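Local atomic coordinates of core protein VP4 (PDB entry 2JHP), a protein that forms part of the inner capsid of bluetongue virus and acts as a multifunctional enzyme that caps viral RNA. Residues Y9-L14 with F69-K74; G289-Y294 with H317-Y322; H400-P405 with M428-I433; A473-M478 with L489-A494; P508-P513 with L590-A595. One frame throughout, in Å; residues are numbered along the deposited sequence.

Interaction 1: residues Y9-L14 with F69-K74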
# COMPACT_ATOMS: atom_id res chain seq x y z
N TYR A 9 -23.59 -10.95 -0.79
CA TYR A 9 -24.45 -11.77 0.03
C TYR A 9 -25.02 -10.99 1.20
O TYR A 9 -24.28 -10.37 1.98
CB TYR A 9 -23.71 -13.02 0.52
CG TYR A 9 -24.49 -13.82 1.54
CD1 TYR A 9 -25.31 -14.89 1.15
CD2 TYR A 9 -24.41 -13.51 2.90
CE1 TYR A 9 -26.02 -15.62 2.10
CE2 TYR A 9 -25.12 -14.24 3.85
CZ TYR A 9 -25.92 -15.29 3.45
OH TYR A 9 -26.61 -16.00 4.39
N VAL A 10 -26.34 -11.04 1.33
CA VAL A 10 -27.05 -10.39 2.43
C VAL A 10 -27.78 -11.42 3.28
O VAL A 10 -28.24 -12.44 2.77
CB VAL A 10 -28.02 -9.30 1.92
CG1 VAL A 10 -27.28 -8.29 1.06
CG2 VAL A 10 -29.19 -9.91 1.14
N THR A 11 -27.89 -11.13 4.58
CA THR A 11 -28.62 -11.99 5.51
C THR A 11 -30.12 -11.76 5.39
O THR A 11 -30.57 -10.83 4.71
CB THR A 11 -28.14 -11.81 6.97
OG1 THR A 11 -28.33 -10.44 7.38
CG2 THR A 11 -26.68 -12.18 7.10
N ASN A 12 -30.89 -12.61 6.06
CA ASN A 12 -32.33 -12.73 5.81
C ASN A 12 -33.16 -11.48 6.04
O ASN A 12 -34.07 -11.18 5.25
CB ASN A 12 -32.91 -13.92 6.58
CG ASN A 12 -32.45 -15.26 6.03
OD1 ASN A 12 -31.80 -16.04 6.73
ND2 ASN A 12 -32.76 -15.52 4.77
N GLU A 13 -32.85 -10.73 7.10
CA GLU A 13 -33.63 -9.54 7.47
C GLU A 13 -33.54 -8.45 6.41
O GLU A 13 -34.27 -7.46 6.46
CB GLU A 13 -33.21 -9.01 8.86
CG GLU A 13 -31.97 -8.10 8.89
CD GLU A 13 -30.62 -8.81 8.68
OE1 GLU A 13 -30.58 -10.04 8.41
OE2 GLU A 13 -29.58 -8.13 8.79
N LEU A 14 -32.66 -8.66 5.44
CA LEU A 14 -32.25 -7.66 4.47
C LEU A 14 -32.68 -8.09 3.08
O LEU A 14 -32.86 -7.26 2.18
CB LEU A 14 -30.73 -7.53 4.53
CG LEU A 14 -29.99 -6.20 4.64
CD1 LEU A 14 -30.57 -5.30 5.71
CD2 LEU A 14 -28.52 -6.46 4.95
N PHE A 69 -19.97 -10.24 2.69
CA PHE A 69 -21.02 -10.49 3.66
C PHE A 69 -21.60 -9.18 4.18
O PHE A 69 -20.88 -8.36 4.76
CB PHE A 69 -20.49 -11.40 4.78
CG PHE A 69 -19.87 -12.67 4.26
CD1 PHE A 69 -18.53 -12.72 3.90
CD2 PHE A 69 -20.63 -13.83 4.11
CE1 PHE A 69 -17.96 -13.90 3.41
CE2 PHE A 69 -20.06 -15.01 3.63
CZ PHE A 69 -18.73 -15.04 3.28
N ILE A 70 -22.89 -8.99 3.93
CA ILE A 70 -23.59 -7.76 4.30
C ILE A 70 -24.74 -8.07 5.25
O ILE A 70 -25.56 -8.95 4.96
CB ILE A 70 -24.14 -7.03 3.05
CG1 ILE A 70 -23.04 -6.74 2.03
CG2 ILE A 70 -24.82 -5.73 3.43
CD1 ILE A 70 -23.19 -7.50 0.74
N SER A 71 -24.81 -7.36 6.37
CA SER A 71 -25.89 -7.56 7.35
C SER A 71 -26.05 -6.39 8.31
O SER A 71 -25.18 -5.51 8.38
CB SER A 71 -25.64 -8.83 8.18
OG SER A 71 -26.67 -9.05 9.13
N THR A 72 -27.16 -6.37 9.04
CA THR A 72 -27.31 -5.47 10.18
C THR A 72 -26.57 -6.05 11.38
O THR A 72 -26.00 -5.31 12.19
CB THR A 72 -28.80 -5.21 10.55
OG1 THR A 72 -29.45 -6.44 10.89
CG2 THR A 72 -29.54 -4.53 9.40
N HIS A 73 -26.56 -7.38 11.47
CA HIS A 73 -25.93 -8.12 12.58
C HIS A 73 -24.39 -8.06 12.51
O HIS A 73 -23.81 -7.73 11.48
CB HIS A 73 -26.43 -9.58 12.60
CG HIS A 73 -27.92 -9.71 12.58
ND1 HIS A 73 -28.59 -10.50 11.66
CD2 HIS A 73 -28.89 -9.15 13.36
CE1 HIS A 73 -29.89 -10.42 11.88
NE2 HIS A 73 -30.10 -9.61 12.90
N LYS A 74 -23.73 -8.38 13.63
CA LYS A 74 -22.26 -8.26 13.70
C LYS A 74 -21.53 -9.29 12.85
O LYS A 74 -20.47 -9.00 12.29
CB LYS A 74 -21.77 -8.33 15.15
CG LYS A 74 -20.44 -7.61 15.38
CD LYS A 74 -19.64 -8.17 16.57
CE LYS A 74 -18.76 -9.37 16.17
NZ LYS A 74 -17.62 -9.01 15.27
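Glu13 and Thr72 reach for each other from opposite directions where two parallel strands run out into loops. Glu13 OE2 takes two bonds from the same residue. Thr72 N, 3.0 Å from Glu13 OE2, donates nearly along the C-O axis. Thr72 OG1, 2.7 Å from Glu13 OE2, comes in from above the carboxylate plane. The glutamate chain is bent at chi2 (-74°), which folds the carboxylate back over the second loop. There OE2 lies over one face of the His73 ring, the carboxylate and ring planes 39° apart. Ser71 OG sits between Thr11 OG1, 2.8 Å away, and Glu13 OE2, with its one proton able to serve either, and it also accepts from His73 N in an ST turn. Below this polar knot the strands pair in register, Ile70 N bonding to Tyr9 O at 2.8 Å and Thr11 N to Ile70 O. Tyr9 and Phe69 meet on one side of the sheet, CD2 to CD2 at 4.0 Å with the side chains crossing at a slant; Val10 CG1 packs on Ile70 CB on the other. Strands 7-10 and 67-71 are neighbours in a five-stranded parallel sheet, with helix 99-112 over Val10 and Leu14 and helix 59-64 against Phe69.

Interaction 2: residues G289-Y294 with H317-Y322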
# COMPACT_ATOMS: atom_id res chain seq x y z
N GLY A 289 20.51 28.99 15.51
CA GLY A 289 20.06 27.60 15.46
C GLY A 289 20.68 26.85 14.31
O GLY A 289 21.10 25.70 14.47
N GLU A 290 20.74 27.52 13.16
CA GLU A 290 21.37 27.00 11.96
C GLU A 290 22.87 26.75 12.17
O GLU A 290 23.38 25.68 11.85
CB GLU A 290 21.15 27.97 10.79
CG GLU A 290 19.71 28.03 10.27
CD GLU A 290 19.47 29.16 9.26
OE1 GLU A 290 20.45 29.80 8.80
OE2 GLU A 290 18.29 29.41 8.94
N GLU A 291 23.54 27.77 12.71
CA GLU A 291 24.98 27.74 12.99
C GLU A 291 25.34 26.64 13.99
O GLU A 291 26.27 25.87 13.75
CB GLU A 291 25.42 29.10 13.51
CG GLU A 291 25.44 30.19 12.45
CD GLU A 291 25.71 31.58 13.01
OE1 GLU A 291 26.02 31.70 14.23
OE2 GLU A 291 25.62 32.56 12.23
N ILE A 292 24.60 26.55 15.09
CA ILE A 292 24.77 25.47 16.06
C ILE A 292 24.63 24.10 15.39
O ILE A 292 25.42 23.19 15.64
CB ILE A 292 23.81 25.63 17.27
CG1 ILE A 292 24.34 26.76 18.18
CG2 ILE A 292 23.68 24.32 18.04
CD1 ILE A 292 23.43 27.16 19.33
N ALA A 293 23.62 23.99 14.52
CA ALA A 293 23.37 22.75 13.79
C ALA A 293 24.53 22.42 12.84
O ALA A 293 25.00 21.28 12.81
CB ALA A 293 22.02 22.81 13.03
N TYR A 294 24.97 23.41 12.08
CA TYR A 294 26.08 23.24 11.14
C TYR A 294 27.36 22.78 11.86
O TYR A 294 28.04 21.87 11.39
CB TYR A 294 26.33 24.53 10.33
CG TYR A 294 27.20 24.35 9.10
CD1 TYR A 294 26.65 23.89 7.89
CD2 TYR A 294 28.55 24.65 9.13
CE1 TYR A 294 27.43 23.72 6.76
CE2 TYR A 294 29.36 24.48 7.99
CZ TYR A 294 28.78 24.02 6.81
OH TYR A 294 29.54 23.85 5.67
N HIS A 317 20.56 36.01 3.69
CA HIS A 317 21.19 34.69 3.63
C HIS A 317 20.94 33.83 4.85
O HIS A 317 20.63 34.32 5.94
CB HIS A 317 22.69 34.83 3.37
CG HIS A 317 23.02 35.47 2.06
ND1 HIS A 317 23.05 34.76 0.88
CD2 HIS A 317 23.33 36.75 1.73
CE1 HIS A 317 23.37 35.57 -0.12
NE2 HIS A 317 23.55 36.78 0.38
N CYS A 318 21.08 32.52 4.65
CA CYS A 318 20.92 31.54 5.71
C CYS A 318 21.59 30.21 5.34
O CYS A 318 22.03 30.03 4.20
CB CYS A 318 19.44 31.31 6.00
SG CYS A 318 18.58 30.41 4.71
N ILE A 319 21.66 29.29 6.30
CA ILE A 319 22.24 27.98 6.08
C ILE A 319 21.11 26.96 5.98
O ILE A 319 20.38 26.73 6.95
CB ILE A 319 23.22 27.61 7.20
CG1 ILE A 319 24.36 28.63 7.28
CG2 ILE A 319 23.79 26.22 6.97
CD1 ILE A 319 25.01 28.71 8.63
N SER A 320 20.96 26.36 4.80
CA SER A 320 19.78 25.55 4.53
C SER A 320 19.98 24.41 3.53
O SER A 320 20.94 24.40 2.76
CB SER A 320 18.64 26.46 4.03
OG SER A 320 17.47 25.71 3.76
N THR A 321 19.07 23.45 3.58
CA THR A 321 18.87 22.49 2.50
C THR A 321 17.55 22.86 1.80
O THR A 321 17.53 23.09 0.59
CB THR A 321 18.86 21.03 3.03
OG1 THR A 321 20.17 20.66 3.49
CG2 THR A 321 18.42 20.05 1.94
N TYR A 322 16.46 22.92 2.56
CA TYR A 322 15.18 23.39 2.02
C TYR A 322 14.54 24.40 2.95
O TYR A 322 14.83 24.43 4.15
CB TYR A 322 14.19 22.23 1.82
CG TYR A 322 14.63 21.09 0.92
CD1 TYR A 322 14.66 19.79 1.40
CD2 TYR A 322 14.97 21.31 -0.41
CE1 TYR A 322 15.04 18.74 0.58
CE2 TYR A 322 15.36 20.26 -1.24
CZ TYR A 322 15.39 18.98 -0.74
OH TYR A 322 15.76 17.94 -1.55
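Helix 289-294 and strand 317-320 run at 40° to each other, their axes approaching to 8.5 Å, and the backbones come nearest where Glu290 faces Ile319, with the CA atoms 6.0 Å apart. The Glu290 chain is extended beyond CG (chi2 171°), and its carboxylate spans the gap to take an almost straight bond: Ile319 N donates to Glu290 OE1 at 2.8 Å. This N-H arrives from well above the carboxylate plane. The same oxygen lies 3.3 Å from Cys318 CB, while OE2 forms a salt bridge with Arg287 one turn earlier on the helix, giving the buried acid a second, charged partner. Helix 280-295 is the crossover between parallel strands 260-264 and 302-308 of a seven-stranded sheet in the order 3-2-1-4-5-7-6, the Rossmann-like fold of class I methyltransferases; strand 315-320 pairs with 357-362 beside it. Ile319 is the apolar wedge of the contact. Its CG2 meets Tyr294 CD1 at 3.8 Å, the two side chains crossing at about a right angle, and its CD1 reaches Glu291 CG at 4.1 Å. Met340 also packs on Ile319. Just past the contact, Thr321 and Tyr322 both pair with Phe339, making a classic beta bulge.

Interaction 3: residues H400-P405 with M428-I433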
# COMPACT_ATOMS: atom_id res chain seq x y z
N HIS A 400 16.24 0.33 -10.58
CA HIS A 400 17.05 0.03 -9.41
C HIS A 400 17.43 -1.45 -9.38
O HIS A 400 16.56 -2.33 -9.41
CB HIS A 400 16.29 0.44 -8.15
CG HIS A 400 17.05 0.19 -6.88
ND1 HIS A 400 16.87 -0.94 -6.11
CD2 HIS A 400 17.99 0.93 -6.25
CE1 HIS A 400 17.66 -0.89 -5.06
NE2 HIS A 400 18.35 0.24 -5.12
N GLU A 401 18.74 -1.72 -9.35
CA GLU A 401 19.23 -3.08 -9.14
C GLU A 401 19.54 -3.26 -7.65
O GLU A 401 20.30 -2.49 -7.07
CB GLU A 401 20.46 -3.37 -10.00
CG GLU A 401 20.75 -4.87 -10.16
CD GLU A 401 21.62 -5.21 -11.37
OE1 GLU A 401 21.40 -4.61 -12.45
OE2 GLU A 401 22.51 -6.07 -11.24
N SER A 402 18.94 -4.28 -7.04
CA SER A 402 19.02 -4.46 -5.59
C SER A 402 19.83 -5.66 -5.15
O SER A 402 19.98 -6.64 -5.88
CB SER A 402 17.63 -4.52 -4.97
OG SER A 402 16.70 -5.14 -5.82
N ASP A 403 20.37 -5.58 -3.94
CA ASP A 403 21.12 -6.67 -3.33
C ASP A 403 20.28 -7.41 -2.30
O ASP A 403 20.58 -8.56 -1.95
CB ASP A 403 22.37 -6.12 -2.63
CG ASP A 403 23.48 -5.75 -3.61
OD1 ASP A 403 23.59 -6.42 -4.67
OD2 ASP A 403 24.25 -4.80 -3.30
N GLU A 404 19.22 -6.74 -1.84
CA GLU A 404 18.36 -7.23 -0.77
C GLU A 404 17.02 -7.67 -1.35
O GLU A 404 16.62 -7.17 -2.41
CB GLU A 404 18.15 -6.12 0.26
CG GLU A 404 19.43 -5.46 0.78
CD GLU A 404 20.16 -6.31 1.82
OE1 GLU A 404 19.52 -7.21 2.40
OE2 GLU A 404 21.36 -6.05 2.06
N PRO A 405 16.33 -8.62 -0.68
CA PRO A 405 14.97 -8.96 -1.14
C PRO A 405 14.04 -7.73 -1.14
O PRO A 405 14.05 -6.95 -0.20
CB PRO A 405 14.50 -10.05 -0.16
CG PRO A 405 15.47 -10.05 0.95
CD PRO A 405 16.75 -9.45 0.47
N MET A 428 8.71 -8.37 -11.79
CA MET A 428 7.88 -9.50 -11.36
C MET A 428 8.63 -10.87 -11.35
O MET A 428 8.21 -11.80 -10.67
CB MET A 428 6.59 -9.57 -12.18
CG MET A 428 5.85 -8.22 -12.27
SD MET A 428 4.06 -8.29 -12.56
CE MET A 428 3.91 -9.71 -13.64
N LYS A 429 9.74 -10.95 -12.06
CA LYS A 429 10.56 -12.16 -12.07
C LYS A 429 11.43 -12.29 -10.80
O LYS A 429 11.80 -13.39 -10.40
CB LYS A 429 11.41 -12.18 -13.36
CG LYS A 429 12.32 -13.34 -13.61
CD LYS A 429 12.94 -13.06 -14.97
CE LYS A 429 13.63 -14.26 -15.60
NZ LYS A 429 15.09 -14.10 -15.40
N LYS A 430 11.74 -11.16 -10.16
CA LYS A 430 12.68 -11.15 -9.03
C LYS A 430 12.10 -10.59 -7.73
O LYS A 430 12.71 -10.73 -6.67
CB LYS A 430 13.99 -10.43 -9.41
CG LYS A 430 13.82 -8.95 -9.83
CD LYS A 430 15.16 -8.26 -10.10
CE LYS A 430 14.99 -6.76 -10.37
NZ LYS A 430 16.24 -5.98 -10.10
N SER A 431 10.94 -9.96 -7.80
CA SER A 431 10.35 -9.35 -6.61
C SER A 431 9.82 -10.42 -5.66
O SER A 431 9.46 -11.51 -6.10
CB SER A 431 9.24 -8.38 -6.99
OG SER A 431 8.60 -7.86 -5.84
N VAL A 432 9.81 -10.12 -4.36
CA VAL A 432 9.29 -11.06 -3.37
C VAL A 432 7.78 -11.04 -3.44
O VAL A 432 7.12 -12.06 -3.22
CB VAL A 432 9.73 -10.73 -1.92
CG1 VAL A 432 9.09 -11.67 -0.93
CG2 VAL A 432 11.24 -10.80 -1.79
N ILE A 433 7.24 -9.86 -3.75
CA ILE A 433 5.81 -9.65 -3.94
C ILE A 433 5.62 -8.41 -4.79
O ILE A 433 6.09 -7.32 -4.44
CB ILE A 433 5.00 -9.56 -2.60
CG1 ILE A 433 3.50 -9.43 -2.92
CG2 ILE A 433 5.50 -8.44 -1.71
CD1 ILE A 433 2.56 -9.70 -1.76
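Ser431 OG is hydrogen-bonded to Asp408 OD2 and accepts a weak bond from Ile433 N, fixing the turn beside Val432, the residue that meets Pro405. With chi1 at 176°, Val432 turns its CG2 toward the proline, and Pro405 CB lies 3.7 Å from Val432 CG2. Met128 of helix 114-128 also packs on Val432. The contact joins the lead-in to strand 406-408 with the turn from helix 421-430 into strand 433-437, within one beta-alpha-beta unit of a Rossmann-like sheet ordered 3-2-1-4-5-7-6, as in class I methyltransferases. At the other end of the contact the Lys430 chain leaves the backbone with CG between N and the carbonyl carbon (chi1 60°) and then runs extended toward residues 400-402. Its amine ends near two oxygens without bonding either: Lys430 NZ is 3.7 Å from His400 O and 4.4 Å from Ser402 OG. Glu401 OE1 carries the opposite charge 5.8 Å from Lys430 NZ, so at most a long-range attraction is likely, not a salt bridge. His400 O itself receives a weak hydrogen bond from Arg406 NH1, and the His400 side chain is about 8 Å from a bound S-adenosyl-L-homocysteine.

Interaction 4: residues A473-M478 with L489-A494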
# COMPACT_ATOMS: atom_id res chain seq x y z
N ALA A 473 -4.20 -14.78 -4.64
CA ALA A 473 -3.02 -14.43 -3.88
C ALA A 473 -3.31 -14.36 -2.39
O ALA A 473 -2.52 -14.85 -1.58
CB ALA A 473 -2.46 -13.12 -4.36
N ILE A 474 -4.46 -13.79 -2.03
CA ILE A 474 -4.85 -13.67 -0.63
C ILE A 474 -5.19 -15.05 -0.05
O ILE A 474 -4.75 -15.39 1.05
CB ILE A 474 -6.01 -12.67 -0.46
CG1 ILE A 474 -5.55 -11.23 -0.74
CG2 ILE A 474 -6.66 -12.82 0.92
CD1 ILE A 474 -4.81 -10.48 0.40
N LEU A 475 -5.96 -15.83 -0.79
CA LEU A 475 -6.35 -17.16 -0.39
C LEU A 475 -5.15 -18.09 -0.24
O LEU A 475 -5.13 -18.96 0.63
CB LEU A 475 -7.32 -17.72 -1.43
CG LEU A 475 -8.83 -17.65 -1.17
CD1 LEU A 475 -9.20 -17.03 0.18
CD2 LEU A 475 -9.55 -16.97 -2.31
N PHE A 476 -4.15 -17.90 -1.10
CA PHE A 476 -2.89 -18.60 -0.97
C PHE A 476 -2.22 -18.27 0.36
O PHE A 476 -1.76 -19.17 1.06
CB PHE A 476 -1.96 -18.25 -2.13
CG PHE A 476 -0.71 -19.08 -2.17
CD1 PHE A 476 -0.74 -20.39 -2.66
CD2 PHE A 476 0.49 -18.57 -1.69
CE1 PHE A 476 0.40 -21.16 -2.70
CE2 PHE A 476 1.64 -19.34 -1.73
CZ PHE A 476 1.59 -20.63 -2.24
N LEU A 477 -2.18 -16.99 0.71
CA LEU A 477 -1.55 -16.54 1.95
C LEU A 477 -2.37 -16.89 3.16
O LEU A 477 -1.81 -17.15 4.21
CB LEU A 477 -1.25 -15.02 1.91
CG LEU A 477 -0.23 -14.56 0.87
CD1 LEU A 477 -0.33 -13.07 0.56
CD2 LEU A 477 1.17 -14.95 1.32
N MET A 478 -3.69 -16.88 3.04
CA MET A 478 -4.52 -17.41 4.12
C MET A 478 -4.05 -18.85 4.46
O MET A 478 -3.91 -19.22 5.63
CB MET A 478 -6.00 -17.41 3.75
CG MET A 478 -6.66 -16.08 3.96
SD MET A 478 -8.43 -16.13 3.65
CE MET A 478 -8.83 -14.39 3.72
N LEU A 489 -10.14 -11.85 7.54
CA LEU A 489 -9.83 -10.66 6.75
C LEU A 489 -11.03 -10.11 5.98
O LEU A 489 -11.65 -10.82 5.16
CB LEU A 489 -8.71 -10.96 5.75
CG LEU A 489 -8.23 -9.78 4.90
CD1 LEU A 489 -7.50 -8.74 5.76
CD2 LEU A 489 -7.32 -10.25 3.77
N THR A 490 -11.37 -8.85 6.24
CA THR A 490 -12.39 -8.16 5.49
C THR A 490 -11.73 -7.56 4.26
O THR A 490 -10.83 -6.70 4.37
CB THR A 490 -13.08 -7.09 6.35
OG1 THR A 490 -13.86 -7.76 7.34
CG2 THR A 490 -14.00 -6.19 5.50
N TYR A 491 -12.16 -8.03 3.10
CA TYR A 491 -11.68 -7.50 1.84
C TYR A 491 -12.68 -7.82 0.73
O TYR A 491 -13.63 -8.58 0.92
CB TYR A 491 -10.29 -8.02 1.51
CG TYR A 491 -10.28 -9.44 1.04
CD1 TYR A 491 -10.01 -9.74 -0.29
CD2 TYR A 491 -10.56 -10.49 1.91
CE1 TYR A 491 -10.00 -11.05 -0.74
CE2 TYR A 491 -10.57 -11.79 1.47
CZ TYR A 491 -10.28 -12.07 0.15
OH TYR A 491 -10.28 -13.38 -0.29
N ASP A 492 -12.44 -7.24 -0.43
CA ASP A 492 -13.37 -7.30 -1.52
C ASP A 492 -12.74 -8.13 -2.65
O ASP A 492 -11.81 -7.68 -3.32
CB ASP A 492 -13.74 -5.86 -1.93
CG ASP A 492 -14.51 -5.78 -3.23
OD1 ASP A 492 -14.89 -6.81 -3.83
OD2 ASP A 492 -14.73 -4.63 -3.66
N PRO A 493 -13.22 -9.37 -2.81
CA PRO A 493 -12.66 -10.28 -3.82
C PRO A 493 -12.66 -9.74 -5.26
O PRO A 493 -11.69 -9.98 -6.00
CB PRO A 493 -13.53 -11.54 -3.66
CG PRO A 493 -13.96 -11.48 -2.19
CD PRO A 493 -14.27 -10.02 -2.01
N ALA A 494 -13.71 -9.02 -5.66
CA ALA A 494 -13.76 -8.40 -6.98
C ALA A 494 -12.61 -7.41 -7.19
O ALA A 494 -11.93 -7.41 -8.22
CB ALA A 494 -15.09 -7.72 -7.19
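Tyr491 swings its ring onto helix 473-478 through a chi1 of 75°, which sets CG between the backbone N and the carbonyl carbon, while Ile474, with chi1 -69°, has its CG2 branch anti to the backbone N, where it meets the ring. The result is a CH-pi contact: CG2 sits over one ring face, 4.2 Å from the centroid of the Tyr491 ring and 26° off its normal. Its nearest ring atom is Tyr491 CZ, 3.8 Å from Ile474 CG2. Met478, extended beyond CG, runs head-on toward Tyr491 from the same helix face, its CE meeting the ring obliquely, 3.9 Å from Tyr491 CE2, and also lying against Leu489 CB at 4.0 Å. Leu489 closes the cluster by bringing CD2 to 3.9 Å from Ile474 CG2, and its carbonyl O lies in plane at the ring edge of Tyr491. At the phenol end Leu475 CD1 approaches Tyr491 OH, the two side chains crossing at about a right angle; the hydroxyl has a weak hydrogen bond with Asn471 ND2. Helix 470-480 and the loop 489-492 both belong to the connection between strands 466-469 and 499-503, the antiparallel pair at one end of the methyltransferase-like sheet. From the N-terminal region, Arg63 of helix 59-64 touches both Leu475 and Tyr491 and bonds Leu489 O. Asp492 N-caps the short helix 493-496 through a weak bond from Ala494 N to OD1. That helix carries Trp495 of a guanine pocket, whose Phe117 packs on Ile474; the Tyr491 side chain is about 8 Å from the guanine.

Interaction 5: residues P508-P513 with L590-A595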
# COMPACT_ATOMS: atom_id res chain seq x y z
N PRO A 508 3.51 -25.52 -4.21
CA PRO A 508 3.18 -26.41 -3.09
C PRO A 508 3.49 -27.88 -3.39
O PRO A 508 3.59 -28.27 -4.56
CB PRO A 508 1.68 -26.23 -2.93
CG PRO A 508 1.38 -24.91 -3.54
CD PRO A 508 2.32 -24.80 -4.69
N ASP A 509 3.64 -28.67 -2.34
CA ASP A 509 4.10 -30.02 -2.47
C ASP A 509 3.50 -30.91 -1.39
O ASP A 509 3.88 -30.80 -0.21
CB ASP A 509 5.63 -30.03 -2.39
CG ASP A 509 6.19 -31.42 -2.19
OD1 ASP A 509 6.85 -31.65 -1.16
OD2 ASP A 509 5.93 -32.29 -3.05
N PRO A 510 2.62 -31.85 -1.77
CA PRO A 510 2.02 -32.13 -3.08
C PRO A 510 1.35 -30.96 -3.76
O PRO A 510 0.71 -30.16 -3.08
CB PRO A 510 1.00 -33.26 -2.78
CG PRO A 510 0.92 -33.36 -1.30
CD PRO A 510 2.24 -32.88 -0.78
N PRO A 511 1.53 -30.84 -5.09
CA PRO A 511 0.91 -29.79 -5.90
C PRO A 511 -0.61 -29.92 -5.95
O PRO A 511 -1.18 -30.29 -6.98
CB PRO A 511 1.54 -30.01 -7.29
CG PRO A 511 2.01 -31.42 -7.29
CD PRO A 511 2.37 -31.75 -5.89
N VAL A 512 -1.25 -29.61 -4.82
CA VAL A 512 -2.69 -29.81 -4.65
C VAL A 512 -3.51 -28.68 -5.36
O VAL A 512 -3.03 -27.55 -5.47
CB VAL A 512 -3.03 -29.95 -3.13
CG1 VAL A 512 -3.00 -28.61 -2.42
CG2 VAL A 512 -4.36 -30.63 -2.91
N PRO A 513 -4.73 -29.00 -5.86
CA PRO A 513 -5.54 -28.03 -6.58
C PRO A 513 -6.33 -27.08 -5.68
O PRO A 513 -7.56 -27.00 -5.79
CB PRO A 513 -6.50 -28.91 -7.38
CG PRO A 513 -6.73 -30.07 -6.48
CD PRO A 513 -5.42 -30.31 -5.78
N LEU A 590 -4.84 -34.00 0.43
CA LEU A 590 -5.56 -32.72 0.38
C LEU A 590 -5.98 -32.26 1.77
O LEU A 590 -6.42 -31.10 1.94
CB LEU A 590 -6.77 -32.85 -0.55
CG LEU A 590 -7.65 -31.69 -1.03
CD1 LEU A 590 -7.96 -31.84 -2.51
CD2 LEU A 590 -8.94 -31.58 -0.22
N LYS A 591 -5.80 -33.13 2.77
CA LYS A 591 -6.45 -32.99 4.08
C LYS A 591 -5.81 -32.22 5.28
O LYS A 591 -6.45 -31.26 5.71
CB LYS A 591 -7.09 -34.33 4.52
CG LYS A 591 -6.65 -34.92 5.86
CD LYS A 591 -7.31 -34.28 7.09
CE LYS A 591 -7.03 -35.22 8.31
NZ LYS A 591 -7.44 -34.58 9.61
N ARG A 592 -4.61 -32.52 5.82
CA ARG A 592 -3.36 -33.08 5.25
C ARG A 592 -2.55 -31.93 4.66
O ARG A 592 -1.55 -31.51 5.25
CB ARG A 592 -3.51 -34.26 4.27
CG ARG A 592 -2.22 -34.58 3.47
CD ARG A 592 -1.36 -35.75 4.04
NE ARG A 592 0.09 -35.44 3.87
CZ ARG A 592 0.80 -35.54 2.72
NH1 ARG A 592 0.22 -35.96 1.58
NH2 ARG A 592 2.08 -35.17 2.70
N SER A 593 -2.99 -31.41 3.52
CA SER A 593 -2.45 -30.18 2.98
C SER A 593 -3.24 -29.00 3.54
O SER A 593 -2.86 -27.84 3.32
CB SER A 593 -2.50 -30.17 1.45
OG SER A 593 -1.54 -31.06 0.90
N ALA A 594 -4.32 -29.30 4.26
CA ALA A 594 -5.24 -28.27 4.77
C ALA A 594 -5.77 -27.41 3.63
O ALA A 594 -5.88 -26.20 3.74
CB ALA A 594 -4.57 -27.40 5.86
N ALA A 595 -6.09 -28.07 2.52
CA ALA A 595 -6.54 -27.40 1.31
C ALA A 595 -7.99 -27.74 1.01
O ALA A 595 -8.44 -28.83 1.31
CB ALA A 595 -5.67 -27.81 0.13
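Val512 and Leu590 anchor a loop-against-loop contact in which neither segment is regular; Val512 directly follows an inverse gamma turn centred on Pro511. The valine has chi1 76°, with CG1 between the backbone N and the carbonyl carbon and CG2 anti to N, and this splits its methyls between two partners. CG2 meets Leu590 CD1 at 3.8 Å, the side chains crossing at about a right angle, while CG1 meets Ala595 CB, also at 3.8 Å. Leu590 extends away from its own backbone N (chi1 -170°), which carries CD1 towards Val512 and, more distantly, Pro513 CD. The facing loop closes on itself through Ala595 N bonding Leu590 O at 3.1 Å. Trp479 of helix 470-480 packs on both Val512 and Ala595, and its NE1 bonds Ser593 O, clamping the two loops to that helix. Pro510, preceded by a cis peptide bond, presents its ring to the rest of the 590-595 loop. Ser593 OG lies 4.0 Å from Pro510 CG but is hydrogen-bonded to Asp589 O. The Arg592 side chain, bent at chi2 and chi3, crosses that of Pro510 at about a right angle, and Arg592 NH1 stands 3.9 Å from Pro510 CG.

How the interactions relate
Interactions 1 and 4 are buried, interaction 2 is partly so, and interactions 3 and 5 lie at the surface. A network of polar bonds caps the strand pairing of interaction 1; interaction 2 combines one carboxylate-to-backbone bond with the packing of Ile319. Interactions 4 and 5 are almost wholly apolar, and 3 has a lysine amine near oxygens but not bonded to them, plus one proline-valine contact. Interactions 2 and 3 sit on equivalent sheets of strand order 3-2-1-4-5-7-6, each with its own S-adenosyl-L-homocysteine. Interactions 4 and 5 touch where Phe476 CE1 meets Pro508 CG at 4.0 Å. Helix 59-64 packs on interactions 1 and 4, and helix 114-128 on 3 and 4.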